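Local coordinates for gamma tubulin complex adapter mto2 (Schizosaccharomyces pombe, PDB 6GDJ), which works with mto1 to promote nucleation of at least a subset of cytoplasmic microtubules by recruiting the gamma-tubulin complex to interphase and equatorial microtubule organizing centres, at residues M14-Y19 against E57-L62. Numbering follows the deposited sequence.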
ATOM      1  N   MET A  14       9.674  -1.484   8.500  1.00 15.92           N
ATOM      2  CA  MET A  14      10.177  -1.566   9.867  1.00 16.62           C
ATOM      3  C   MET A  14      10.115  -0.194  10.549  1.00 17.20           C
ATOM      4  O   MET A  14       9.779  -0.083  11.735  1.00 18.10           O
ATOM      5  CB  MET A  14      11.593  -2.127   9.837  1.00 16.04           C
ATOM      6  CG  MET A  14      11.623  -3.600   9.522  1.00 19.31           C
ATOM      7  SD  MET A  14      13.254  -4.339   9.340  1.00 25.32           S
ATOM      8  CE  MET A  14      13.756  -4.279  11.004  1.00 30.13           C
ATOM      9  N   ARG A  15      10.489   0.879   9.803  1.00 16.37           N
ATOM     10  CA  ARG A  15      10.359   2.202  10.322  1.00 15.82           C
ATOM     11  C   ARG A  15       8.885   2.548  10.657  1.00 15.68           C
ATOM     12  O   ARG A  15       8.590   3.090  11.709  1.00 16.94           O
ATOM     13  CB  ARG A  15      11.025   3.207   9.431  1.00 16.12           C
ATOM     14  CG  ARG A  15      12.524   3.040   9.365  1.00 18.45           C
ATOM     15  CD  ARG A  15      13.133   4.020   8.354  1.00 19.00           C
ATOM     16  NE  ARG A  15      13.011   5.406   8.768  1.00 19.70           N
ATOM     17  CZ  ARG A  15      13.038   6.447   7.921  1.00 19.93           C
ATOM     18  NH1 ARG A  15      13.283   6.263   6.651  1.00 19.73           N
ATOM     19  NH2 ARG A  15      12.854   7.640   8.375  1.00 21.74           N
ATOM     20  N   LEU A  16       7.978   2.270   9.705  1.00 16.31           N
ATOM     21  CA  LEU A  16       6.567   2.573   9.956  1.00 15.68           C
ATOM     22  C   LEU A  16       6.042   1.905  11.211  1.00 16.28           C
ATOM     23  O   LEU A  16       5.346   2.538  11.962  1.00 16.22           O
ATOM     24  CB  LEU A  16       5.772   2.092   8.752  1.00 16.94           C
ATOM     25  CG  LEU A  16       4.253   2.243   8.877  1.00 17.53           C
ATOM     26  CD1 LEU A  16       3.871   3.685   9.176  1.00 19.27           C
ATOM     27  CD2 LEU A  16       3.551   1.636   7.646  1.00 19.06           C
ATOM     28  N   ARG A  17       6.459   0.668  11.484  1.00 15.06           N
ATOM     29  CA  ARG A  17       5.910  -0.041  12.660  1.00 16.32           C
ATOM     30  C   ARG A  17       6.232   0.689  13.933  1.00 18.59           C
ATOM     31  O   ARG A  17       5.473   0.666  14.874  1.00 19.45           O
ATOM     32  CB  ARG A  17       6.529  -1.435  12.760  1.00 16.50           C
ATOM     33  CG  ARG A  17       6.144  -2.405  11.757  1.00 17.96           C
ATOM     34  CD  ARG A  17       6.903  -3.679  11.985  1.00 27.44           C
ATOM     35  NE  ARG A  17       6.610  -4.648  10.998  1.00 22.34           N
ATOM     36  CZ  ARG A  17       7.462  -5.555  10.537  1.00 23.46           C
ATOM     37  NH1 ARG A  17       8.738  -5.602  10.988  1.00 27.78           N
ATOM     38  NH2 ARG A  17       7.102  -6.371   9.560  1.00 26.64           N
ATOM     39  N   THR A  18       7.371   1.400  13.953  1.00 16.60           N
ATOM     40  CA  THR A  18       7.746   2.107  15.185  1.00 18.41           C
ATOM     41  C   THR A  18       6.899   3.328  15.514  1.00 19.96           C
ATOM     42  O   THR A  18       7.016   3.861  16.604  1.00 19.99           O
ATOM     43  CB  THR A  18       9.220   2.575  15.139  1.00 18.63           C
ATOM     44  OG1 THR A  18       9.406   3.648  14.199  1.00 19.29           O
ATOM     45  CG2 THR A  18      10.134   1.478  14.867  1.00 19.36           C
ATOM     46  N   TYR A  19       6.031   3.777  14.579  1.00 17.69           N
ATOM     47  CA  TYR A  19       5.125   4.887  14.850  1.00 18.23           C
ATOM     48  C   TYR A  19       3.718   4.431  15.330  1.00 21.08           C
ATOM     49  O   TYR A  19       2.856   5.282  15.491  1.00 25.73           O
ATOM     50  CB  TYR A  19       4.983   5.787  13.609  1.00 18.05           C
ATOM     51  CG  TYR A  19       6.247   6.571  13.311  1.00 17.37           C
ATOM     52  CD1 TYR A  19       7.248   6.037  12.550  1.00 18.77           C
ATOM     53  CD2 TYR A  19       6.400   7.852  13.832  1.00 18.50           C
ATOM     54  CE1 TYR A  19       8.392   6.768  12.298  1.00 17.38           C
ATOM     55  CE2 TYR A  19       7.549   8.599  13.600  1.00 18.19           C
ATOM     56  CZ  TYR A  19       8.521   8.062  12.812  1.00 19.20           C
ATOM     57  OH  TYR A  19       9.714   8.747  12.534  1.00 18.91           O
ATOM     58  N   GLU A  57       7.679   3.642  -0.604  1.00 16.88           N
ATOM     59  CA  GLU A  57       7.259   5.031  -0.592  1.00 17.79           C
ATOM     60  C   GLU A  57       5.956   5.294   0.208  1.00 14.72           C
ATOM     61  O   GLU A  57       5.799   6.307   0.871  1.00 16.75           O
ATOM     62  CB  GLU A  57       7.135   5.592  -2.043  1.00 18.24           C
ATOM     63  CG  GLU A  57       8.383   5.591  -2.865  1.00 22.26           C
ATOM     64  N   LEU A  58       5.031   4.322   0.132  1.00 15.85           N
ATOM     65  CA  LEU A  58       3.821   4.425   0.907  1.00 17.37           C
ATOM     66  C   LEU A  58       4.135   4.434   2.429  1.00 15.08           C
ATOM     67  O   LEU A  58       3.636   5.252   3.192  1.00 16.34           O
ATOM     68  CB  LEU A  58       2.927   3.240   0.575  1.00 17.54           C
ATOM     69  CG  LEU A  58       1.694   3.181   1.484  1.00 22.82           C
ATOM     70  CD1 LEU A  58       0.837   4.400   1.494  1.00 21.40           C
ATOM     71  CD2 LEU A  58       0.916   1.964   1.104  1.00 29.30           C
ATOM     72  N   CYS A  59       4.995   3.498   2.806  1.00 15.90           N
ATOM     73  CA  CYS A  59       5.400   3.379   4.213  1.00 16.52           C
ATOM     74  C   CYS A  59       6.068   4.663   4.674  1.00 16.42           C
ATOM     75  O   CYS A  59       5.804   5.147   5.754  1.00 16.85           O
ATOM     76  CB  CYS A  59       6.333   2.190   4.397  1.00 16.18           C
ATOM     77  SG  CYS A  59       5.511   0.582   4.335  1.00 18.16           S
ATOM     78  N   LEU A  60       6.926   5.208   3.823  1.00 17.34           N
ATOM     79  CA  LEU A  60       7.604   6.462   4.187  1.00 17.83           C
ATOM     80  C   LEU A  60       6.673   7.680   4.247  1.00 16.41           C
ATOM     81  O   LEU A  60       6.808   8.588   5.043  1.00 18.01           O
ATOM     82  CB  LEU A  60       8.779   6.715   3.255  1.00 17.83           C
ATOM     83  CG  LEU A  60       9.939   5.694   3.332  1.00 21.51           C
ATOM     84  CD1 LEU A  60      11.037   6.092   2.339  1.00 24.77           C
ATOM     85  CD2 LEU A  60      10.390   5.528   4.774  1.00 22.75           C
ATOM     86  N   GLY A  61       5.614   7.666   3.406  1.00 17.47           N
ATOM     87  CA  GLY A  61       4.653   8.734   3.463  1.00 17.74           C
ATOM     88  C   GLY A  61       3.815   8.645   4.705  1.00 17.00           C
ATOM     89  O   GLY A  61       3.531   9.648   5.321  1.00 18.29           O
ATOM     90  N   LEU A  62       3.489   7.386   5.116  1.00 17.64           N
ATOM     91  CA  LEU A  62       2.799   7.190   6.407  1.00 18.55           C
ATOM     92  C   LEU A  62       3.657   7.591   7.623  1.00 18.09           C
ATOM     93  O   LEU A  62       3.184   8.224   8.549  1.00 19.78           O
ATOM     94  CB  LEU A  62       2.323   5.734   6.555  1.00 18.93           C
ATOM     95  CG  LEU A  62       1.227   5.322   5.571  1.00 18.39           C
ATOM     96  CD1 LEU A  62       1.113   3.831   5.548  1.00 17.69           C
ATOM     97  CD2 LEU A  62      -0.092   5.999   5.956  1.00 18.68           C
TER
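In the all-helical twin-cysteine dimerisation domain of Mto2, the last turn of helix 5-17 packs on the middle of helix 46-72 through Leu-16, which meets both Cys-59 and Leu-62. The backbones come closest at Leu-16 and Cys-59, 5.9 Å between their CA atoms. With CG anti to the backbone N (chi1 176°), the Leu-16 side chain extends toward helix 46-72 and sets both methyls against Leu-62: CD1 rests 3.7 Å from Leu-62 CB, while CD2 lies 3.9 Å from Leu-62 CD1 and also meets Cys-59 SG at 4.0 Å. The thiol of buried Cys-59 thus takes part as an apolar neighbour; the Cys-59 side chain also touches Ala-12 and Leu-13 of helix 5-17 and Val-29 of helix 23-42, so that all three helices of the chain meet around it. Leu-62 reaches Ile-25 both in its own chain and in the second subunit, which links this packing to the dimer interface, where Leu-58 meets Leu-58 of the second subunit. No hydrogen bond joins the two segments. At the exposed margin the Arg-15 chain bends at chi3 (67°) and brings NH1 to 3.5 Å from Leu-60 CD2, the methyl lying obliquely to the guanidinium, while NH2 hydrogen-bonds O1 of a glycerol, probably from the crystallisation liquor. Within 14-19, Thr-18 OG1 donates a hydrogen bond to Arg-15 O, 2.7 Å long and in the carbonyl plane.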